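Local coordinates for protein 4-hydroxybenzoyl-CoA thioesterase (Pseudomonas sp. CBS3, PDB 1LO7) that hydrolyses 4-hydroxybenzoyl-CoA to 4-hydroxybenzoate and coenzyme A, the last step in converting 4-chlorobenzoate to 4-hydroxybenzoate, at residues R3-D15 and R29-C42. Sequence-based numbering, arbitrary orientation.
Sequences RSITMQQRIEFGD and RWLDAASRNYFIKC. With 4CO (4-hydroxyphenacyl coenzyme A), chain B.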
loop_
_atom_site.group_PDB
_atom_site.type_symbol
_atom_site.label_atom_id
_atom_site.label_comp_id
_atom_site.label_asym_id
_atom_site.label_seq_id
_atom_site.Cartn_x
_atom_site.Cartn_y
_atom_site.Cartn_z
ATOM N N ARG A 3 -17.610 -23.717 8.387
ATOM C CA ARG A 3 -18.243 -22.748 7.477
ATOM C C ARG A 3 -17.166 -21.954 6.785
ATOM O O ARG A 3 -16.364 -21.279 7.419
ATOM C CB ARG A 3 -19.167 -21.807 8.206
ATOM C CG ARG A 3 -19.795 -20.807 7.270
ATOM C CD ARG A 3 -21.040 -20.188 7.883
ATOM N NE ARG A 3 -21.788 -19.421 6.899
ATOM C CZ ARG A 3 -22.665 -18.502 7.231
ATOM N NH1 ARG A 3 -22.920 -18.205 8.518
ATOM N NH2 ARG A 3 -23.288 -17.872 6.241
ATOM N N SER A 4 -17.174 -22.104 5.502
ATOM C CA SER A 4 -16.200 -21.472 4.641
ATOM C C SER A 4 -16.809 -20.389 3.742
ATOM O O SER A 4 -17.874 -20.528 3.161
ATOM C CB SER A 4 -15.598 -22.635 3.845
ATOM O OG SER A 4 -14.740 -22.193 2.842
ATOM N N ILE A 5 -16.124 -19.278 3.633
ATOM C CA ILE A 5 -16.593 -18.203 2.784
ATOM C C ILE A 5 -15.538 -18.002 1.696
ATOM O O ILE A 5 -14.328 -18.004 1.957
ATOM C CB ILE A 5 -16.789 -16.893 3.577
ATOM C CG1 ILE A 5 -17.836 -17.093 4.682
ATOM C CG2 ILE A 5 -17.152 -15.686 2.690
ATOM C CD1 ILE A 5 -19.267 -17.240 4.142
ATOM N N THR A 6 -15.986 -17.808 0.475
ATOM C CA THR A 6 -15.014 -17.619 -0.571
ATOM C C THR A 6 -15.170 -16.274 -1.199
ATOM O O THR A 6 -16.276 -15.725 -1.305
ATOM C CB THR A 6 -15.274 -18.657 -1.678
ATOM O OG1 THR A 6 -14.905 -19.943 -1.233
ATOM C CG2 THR A 6 -14.430 -18.285 -2.882
ATOM N N MET A 7 -14.043 -15.734 -1.631
ATOM C CA MET A 7 -14.025 -14.454 -2.324
ATOM C C MET A 7 -12.924 -14.440 -3.346
ATOM O O MET A 7 -11.944 -15.166 -3.228
ATOM C CB MET A 7 -14.016 -13.173 -1.476
ATOM C CG MET A 7 -12.726 -12.984 -0.736
ATOM S SD MET A 7 -12.637 -11.339 0.023
ATOM C CE MET A 7 -12.454 -10.276 -1.416
ATOM N N GLN A 8 -13.121 -13.613 -4.339
ATOM C CA GLN A 8 -12.162 -13.470 -5.415
ATOM C C GLN A 8 -11.411 -12.170 -5.321
ATOM O O GLN A 8 -11.909 -11.163 -4.777
ATOM C CB GLN A 8 -12.825 -13.626 -6.775
ATOM C CG GLN A 8 -13.399 -15.053 -6.922
ATOM C CD GLN A 8 -13.550 -15.510 -8.357
ATOM O OE1 GLN A 8 -12.976 -16.538 -8.735
ATOM N NE2 GLN A 8 -14.328 -14.768 -9.149
ATOM N N GLN A 9 -10.188 -12.208 -5.861
ATOM C CA GLN A 9 -9.328 -11.049 -5.856
ATOM C C GLN A 9 -8.454 -10.981 -7.135
ATOM O O GLN A 9 -7.663 -11.887 -7.434
ATOM C CB GLN A 9 -8.516 -11.004 -4.544
ATOM C CG GLN A 9 -7.545 -9.808 -4.552
ATOM C CD GLN A 9 -8.314 -8.507 -4.595
ATOM O OE1 GLN A 9 -9.185 -8.329 -3.746
ATOM N NE2 GLN A 9 -8.064 -7.640 -5.600
ATOM N N ARG A 10 -8.605 -9.899 -7.933
ATOM C CA ARG A 10 -7.813 -9.786 -9.146
ATOM C C ARG A 10 -6.510 -9.101 -8.811
ATOM O O ARG A 10 -6.509 -8.174 -8.017
ATOM C CB ARG A 10 -8.495 -9.131 -10.334
ATOM C CG ARG A 10 -7.771 -9.517 -11.645
ATOM C CD ARG A 10 -8.354 -8.907 -12.933
ATOM N NE ARG A 10 -8.294 -7.435 -12.926
ATOM C CZ ARG A 10 -9.242 -6.599 -13.404
ATOM N NH1 ARG A 10 -10.374 -7.027 -13.971
ATOM N NH2 ARG A 10 -9.054 -5.282 -13.312
ATOM N N ILE A 11 -5.434 -9.575 -9.385
ATOM C CA ILE A 11 -4.131 -8.996 -9.079
ATOM C C ILE A 11 -3.876 -7.925 -10.107
ATOM O O ILE A 11 -4.093 -8.158 -11.297
ATOM C CB ILE A 11 -3.023 -10.043 -9.140
ATOM C CG1 ILE A 11 -3.274 -11.162 -8.089
ATOM C CG2 ILE A 11 -1.652 -9.347 -8.943
ATOM C CD1 ILE A 11 -2.293 -12.367 -8.185
ATOM N N GLU A 12 -3.401 -6.789 -9.618
ATOM C CA GLU A 12 -3.146 -5.641 -10.451
ATOM C C GLU A 12 -1.667 -5.425 -10.723
ATOM O O GLU A 12 -0.830 -5.923 -10.009
ATOM C CB GLU A 12 -3.803 -4.386 -9.815
ATOM C CG GLU A 12 -5.363 -4.447 -9.807
ATOM C CD GLU A 12 -5.974 -4.621 -11.199
ATOM O OE1 GLU A 12 -5.413 -4.353 -12.250
ATOM O OE2 GLU A 12 -7.217 -5.064 -11.182
ATOM N N PHE A 13 -1.347 -4.659 -11.768
ATOM C CA PHE A 13 0.018 -4.398 -12.116
ATOM C C PHE A 13 0.798 -3.810 -10.938
ATOM O O PHE A 13 1.933 -4.215 -10.668
ATOM C CB PHE A 13 -0.042 -3.380 -13.265
ATOM C CG PHE A 13 1.253 -2.883 -13.788
ATOM C CD1 PHE A 13 1.948 -3.645 -14.708
ATOM C CD2 PHE A 13 1.772 -1.651 -13.390
ATOM C CE1 PHE A 13 3.135 -3.160 -15.236
ATOM C CE2 PHE A 13 2.972 -1.148 -13.903
ATOM C CZ PHE A 13 3.652 -1.927 -14.839
ATOM N N GLY A 14 0.174 -2.866 -10.255
ATOM C CA GLY A 14 0.817 -2.196 -9.128
ATOM C C GLY A 14 1.005 -3.104 -7.913
ATOM O O GLY A 14 1.782 -2.756 -7.015
ATOM N N ASP A 15 0.304 -4.237 -7.900
ATOM C CA ASP A 15 0.446 -5.180 -6.787
ATOM C C ASP A 15 1.696 -6.040 -6.954
ATOM O O ASP A 15 2.025 -6.845 -6.093
ATOM C CB ASP A 15 -0.743 -6.132 -6.760
ATOM C CG ASP A 15 -2.015 -5.405 -6.429
ATOM O OD1 ASP A 15 -2.027 -4.438 -5.722
ATOM O OD2 ASP A 15 -3.100 -5.941 -6.930
ATOM N N ARG A 29 -2.830 -7.908 2.639
ATOM C CA ARG A 29 -3.933 -6.961 2.467
ATOM C C ARG A 29 -5.146 -7.791 2.083
ATOM O O ARG A 29 -6.222 -7.584 2.615
ATOM C CB ARG A 29 -3.675 -6.020 1.259
ATOM C CG ARG A 29 -2.712 -4.885 1.516
ATOM C CD ARG A 29 -3.066 -3.659 0.659
ATOM N NE ARG A 29 -2.902 -3.935 -0.753
ATOM C CZ ARG A 29 -3.886 -4.153 -1.620
ATOM N NH1 ARG A 29 -5.136 -4.108 -1.233
ATOM N NH2 ARG A 29 -3.612 -4.410 -2.922
ATOM N N TRP A 30 -4.953 -8.730 1.172
ATOM C CA TRP A 30 -6.087 -9.533 0.734
ATOM C C TRP A 30 -6.624 -10.469 1.835
ATOM O O TRP A 30 -7.874 -10.701 1.944
ATOM C CB TRP A 30 -5.782 -10.276 -0.576
ATOM C CG TRP A 30 -5.404 -9.328 -1.662
ATOM C CD1 TRP A 30 -5.920 -8.086 -1.884
ATOM C CD2 TRP A 30 -4.417 -9.555 -2.662
ATOM N NE1 TRP A 30 -5.299 -7.514 -2.982
ATOM C CE2 TRP A 30 -4.358 -8.399 -3.461
ATOM C CE3 TRP A 30 -3.541 -10.615 -2.928
ATOM C CZ2 TRP A 30 -3.459 -8.329 -4.523
ATOM C CZ3 TRP A 30 -2.673 -10.537 -3.980
ATOM C CH2 TRP A 30 -2.625 -9.394 -4.767
ATOM N N LEU A 31 -5.696 -11.029 2.632
ATOM C CA LEU A 31 -6.090 -11.902 3.737
ATOM C C LEU A 31 -6.937 -11.095 4.725
ATOM O O LEU A 31 -7.944 -11.541 5.218
ATOM C CB LEU A 31 -4.862 -12.506 4.451
ATOM C CG LEU A 31 -4.515 -13.922 3.965
ATOM C CD1 LEU A 31 -5.005 -14.159 2.547
ATOM C CD2 LEU A 31 -3.022 -14.197 4.090
ATOM N N ASP A 32 -6.524 -9.840 4.982
ATOM C CA ASP A 32 -7.287 -8.988 5.902
ATOM C C ASP A 32 -8.691 -8.694 5.369
ATOM O O ASP A 32 -9.685 -8.666 6.130
ATOM C CB ASP A 32 -6.529 -7.699 6.248
ATOM C CG ASP A 32 -7.134 -7.083 7.476
ATOM O OD1 ASP A 32 -7.201 -7.708 8.521
ATOM O OD2 ASP A 32 -7.569 -5.845 7.331
ATOM N N ALA A 33 -8.803 -8.486 4.044
ATOM C CA ALA A 33 -10.128 -8.219 3.488
ATOM C C ALA A 33 -10.955 -9.502 3.562
ATOM O O ALA A 33 -12.159 -9.502 3.858
ATOM C CB ALA A 33 -9.998 -7.770 2.023
ATOM N N ALA A 34 -10.295 -10.646 3.284
ATOM C CA ALA A 34 -11.052 -11.913 3.325
ATOM C C ALA A 34 -11.502 -12.214 4.771
ATOM O O ALA A 34 -12.548 -12.777 5.015
ATOM C CB ALA A 34 -10.201 -13.067 2.810
ATOM N N SER A 35 -10.679 -11.856 5.757
ATOM C CA SER A 35 -11.033 -12.090 7.175
ATOM C C SER A 35 -12.325 -11.349 7.564
ATOM O O SER A 35 -13.231 -11.872 8.230
ATOM C CB SER A 35 -9.887 -11.579 8.065
ATOM O OG SER A 35 -10.266 -11.531 9.444
ATOM N N ARG A 36 -12.382 -10.085 7.149
ATOM C CA ARG A 36 -13.519 -9.244 7.480
ATOM C C ARG A 36 -14.724 -9.663 6.664
ATOM O O ARG A 36 -15.856 -9.636 7.164
ATOM C CB ARG A 36 -13.204 -7.781 7.219
ATOM C CG ARG A 36 -14.113 -6.853 8.027
ATOM C CD ARG A 36 -13.738 -5.388 7.819
ATOM N NE ARG A 36 -13.949 -4.962 6.410
ATOM C CZ ARG A 36 -15.127 -4.580 5.902
ATOM N NH1 ARG A 36 -16.237 -4.514 6.617
ATOM N NH2 ARG A 36 -15.185 -4.243 4.618
ATOM N N ASN A 37 -14.468 -10.015 5.397
ATOM C CA ASN A 37 -15.528 -10.458 4.503
ATOM C C ASN A 37 -16.243 -11.683 5.097
ATOM O O ASN A 37 -17.481 -11.876 4.967
ATOM C CB ASN A 37 -14.938 -10.804 3.105
ATOM C CG ASN A 37 -16.045 -11.309 2.151
ATOM O OD1 ASN A 37 -16.879 -10.499 1.664
ATOM N ND2 ASN A 37 -16.081 -12.609 1.905
ATOM N N TYR A 38 -15.438 -12.551 5.744
ATOM C CA TYR A 38 -15.998 -13.758 6.368
ATOM C C TYR A 38 -17.011 -13.345 7.407
ATOM O O TYR A 38 -18.137 -13.801 7.406
ATOM C CB TYR A 38 -14.860 -14.525 7.067
ATOM C CG TYR A 38 -15.333 -15.682 7.901
ATOM C CD1 TYR A 38 -15.555 -16.940 7.330
ATOM C CD2 TYR A 38 -15.542 -15.513 9.270
ATOM C CE1 TYR A 38 -15.987 -18.018 8.111
ATOM C CE2 TYR A 38 -15.971 -16.573 10.073
ATOM C CZ TYR A 38 -16.194 -17.818 9.482
ATOM O OH TYR A 38 -16.620 -18.831 10.301
ATOM N N PHE A 39 -16.620 -12.445 8.310
ATOM C CA PHE A 39 -17.552 -12.031 9.336
ATOM C C PHE A 39 -18.777 -11.315 8.757
ATOM O O PHE A 39 -19.901 -11.560 9.240
ATOM C CB PHE A 39 -16.834 -11.129 10.373
ATOM C CG PHE A 39 -15.837 -11.929 11.176
ATOM C CD1 PHE A 39 -16.292 -13.005 11.930
ATOM C CD2 PHE A 39 -14.464 -11.646 11.181
ATOM C CE1 PHE A 39 -15.414 -13.783 12.687
ATOM C CE2 PHE A 39 -13.567 -12.424 11.923
ATOM C CZ PHE A 39 -14.048 -13.488 12.690
ATOM N N ILE A 40 -18.573 -10.419 7.744
ATOM C CA ILE A 40 -19.713 -9.696 7.158
ATOM C C ILE A 40 -20.698 -10.683 6.522
ATOM O O ILE A 40 -21.934 -10.572 6.696
ATOM C CB ILE A 40 -19.274 -8.635 6.149
ATOM C CG1 ILE A 40 -18.557 -7.468 6.829
ATOM C CG2 ILE A 40 -20.434 -8.146 5.279
ATOM C CD1 ILE A 40 -19.458 -6.581 7.695
ATOM N N LYS A 41 -20.139 -11.657 5.814
ATOM C CA LYS A 41 -20.978 -12.630 5.171
ATOM C C LYS A 41 -21.665 -13.494 6.181
ATOM O O LYS A 41 -22.754 -14.001 5.925
ATOM C CB LYS A 41 -20.217 -13.433 4.126
ATOM C CG LYS A 41 -19.802 -12.552 2.933
ATOM C CD LYS A 41 -21.007 -12.092 2.094
ATOM C CE LYS A 41 -20.635 -11.433 0.768
ATOM N NZ LYS A 41 -19.661 -10.370 0.997
ATOM N N CYS A 42 -21.024 -13.685 7.330
ATOM C CA CYS A 42 -21.631 -14.498 8.373
ATOM C C CYS A 42 -22.744 -13.740 9.116
ATOM O O CYS A 42 -23.460 -14.314 9.936
ATOM C CB CYS A 42 -20.611 -15.087 9.354
ATOM S SG CYS A 42 -19.739 -16.479 8.595
HETATM N N1A 4CO B . 0.140 -16.657 19.523
HETATM C C2A 4CO B . -1.053 -17.249 19.829
HETATM N N3A 4CO B . -2.038 -16.741 20.523
HETATM C C4A 4CO B . -1.777 -15.481 20.929
HETATM C C5A 4CO B . -0.614 -14.764 20.707
HETATM C C6A 4CO B . 0.387 -15.395 19.953
HETATM N N6A 4CO B . 1.534 -14.816 19.663
HETATM N N7A 4CO B . -0.685 -13.503 21.292
HETATM C C8A 4CO B . -1.888 -13.475 21.877
HETATM N N9A 4CO B . -2.574 -14.649 21.707
HETATM C C1D 4CO B . -3.873 -15.026 22.273
HETATM C C2D 4CO B . -3.785 -15.264 23.778
HETATM O O2D 4CO B . -3.245 -16.553 24.079
HETATM C C3D 4CO B . -5.263 -15.210 24.124
HETATM O O3D 4CO B . -5.938 -16.306 23.562
HETATM P P3D 4CO B . -6.932 -17.201 24.404
HETATM O O7A 4CO B . -6.118 -18.164 25.116
HETATM O O8A 4CO B . -7.714 -16.361 25.316
HETATM O O9A 4CO B . -7.874 -17.906 23.389
HETATM C C4D 4CO B . -5.661 -14.002 23.282
HETATM O O4D 4CO B . -4.676 -13.916 22.206
HETATM C C5D 4CO B . -5.830 -12.692 23.992
HETATM O O5D 4CO B . -4.535 -12.263 24.421
HETATM P P1A 4CO B . -4.363 -11.774 25.920
HETATM O O1A 4CO B . -2.905 -11.632 26.056
HETATM O O2A 4CO B . -4.933 -12.699 26.873
HETATM O O3A 4CO B . -5.097 -10.454 26.111
HETATM P P2A 4CO B . -4.606 -8.936 25.945
HETATM O O4A 4CO B . -5.821 -8.102 26.064
HETATM O O5A 4CO B . -3.690 -8.628 27.042
HETATM O O6A 4CO B . -3.670 -8.698 24.613
HETATM C CBP 4CO B . -3.741 -7.685 22.506
HETATM C CCP 4CO B . -4.296 -8.824 23.364
HETATM C CDP 4CO B . -4.010 -6.317 23.157
HETATM C CEP 4CO B . -4.309 -7.773 21.096
HETATM C CAP 4CO B . -2.203 -7.692 22.503
HETATM O OAP 4CO B . -1.716 -8.951 22.035
HETATM C C9P 4CO B . -1.657 -6.759 21.423
HETATM O O9P 4CO B . -1.828 -5.562 21.508
HETATM N N8P 4CO B . -1.025 -7.371 20.270
HETATM C C7P 4CO B . -0.758 -6.403 19.200
HETATM C C6P 4CO B . -1.918 -6.320 18.198
HETATM C C5P 4CO B . -1.431 -5.591 16.941
HETATM O O5P 4CO B . -0.945 -4.465 16.977
HETATM N N4P 4CO B . -1.632 -6.358 15.735
HETATM C C3P 4CO B . -1.081 -5.772 14.521
HETATM C C2P 4CO B . -1.920 -4.624 14.026
HETATM S S1P 4CO B . -3.683 -4.826 14.279
HETATM O O1B 4CO B . -4.361 -4.626 11.090
HETATM C C1B 4CO B . -5.044 -4.329 12.054
HETATM C C2B 4CO B . -6.445 -4.764 12.114
HETATM C C3B 4CO B . -7.229 -4.397 13.235
HETATM C C4B 4CO B . -8.566 -4.784 13.294
HETATM C C5B 4CO B . -9.131 -5.512 12.226
HETATM O O2B 4CO B . -10.499 -5.856 12.237
HETATM C C6B 4CO B . -8.324 -5.895 11.118
HETATM C C7B 4CO B . -6.969 -5.515 11.062
HETATM C CB 4CO B . -4.472 -3.571 13.194
HETATM O O HOH W 1 -15.813 -21.158 9.934
HETATM O O HOH W 2 -25.132 -16.344 9.870
HETATM O O HOH W 3 -25.105 -15.213 6.932
HETATM O O HOH W 4 -17.716 -13.615 -0.225
HETATM O O HOH W 5 -5.327 -5.521 -5.771
#
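Gln9 lies flat on the indole of Trp30 where strand 4-10 of the hot dog fold packs against helix 25-41, the axes of 4-10 and 29-41 approaching to 8.5 Å. From CB, Gln9 leaves with CG anti to the backbone N (chi1 177°), setting CG 3.4 Å from the centroid of the Trp30 five-membered ring and 3° off its normal, a CH-pi contact. The bend at chi2 lays the amide nearly parallel to the indole, CD being 3.6 Å from Trp30 NE1 and OE1 3.8 Å from Trp30 CD1. At the tip, NE2 donates to Arg10 O at 2.9 Å, which fixes the amide's rotation. Ile11 CG1 touches Trp30 CH2, while Asp15 OD2 meets the ring edge at CZ2. Replacing Trp30 by an alanine would probably open a gap between the helix and the Gln9 and Ile11 side chains and leave the Gln9 amide without its surface. Met7 SD packs on Ala34 CA (3.7 Å), and the Ile5 side chain crosses Tyr38 at about a right angle, CG1 3.5 Å from CD1. Asp32, on this helix, faces the inhibitor. Asp15 OD2 also accepts the Glu12 N-H (2.8 Å), while OD1 forms a salt bridge with Arg29 NH2, whose hydrogen bond is weak at 123°.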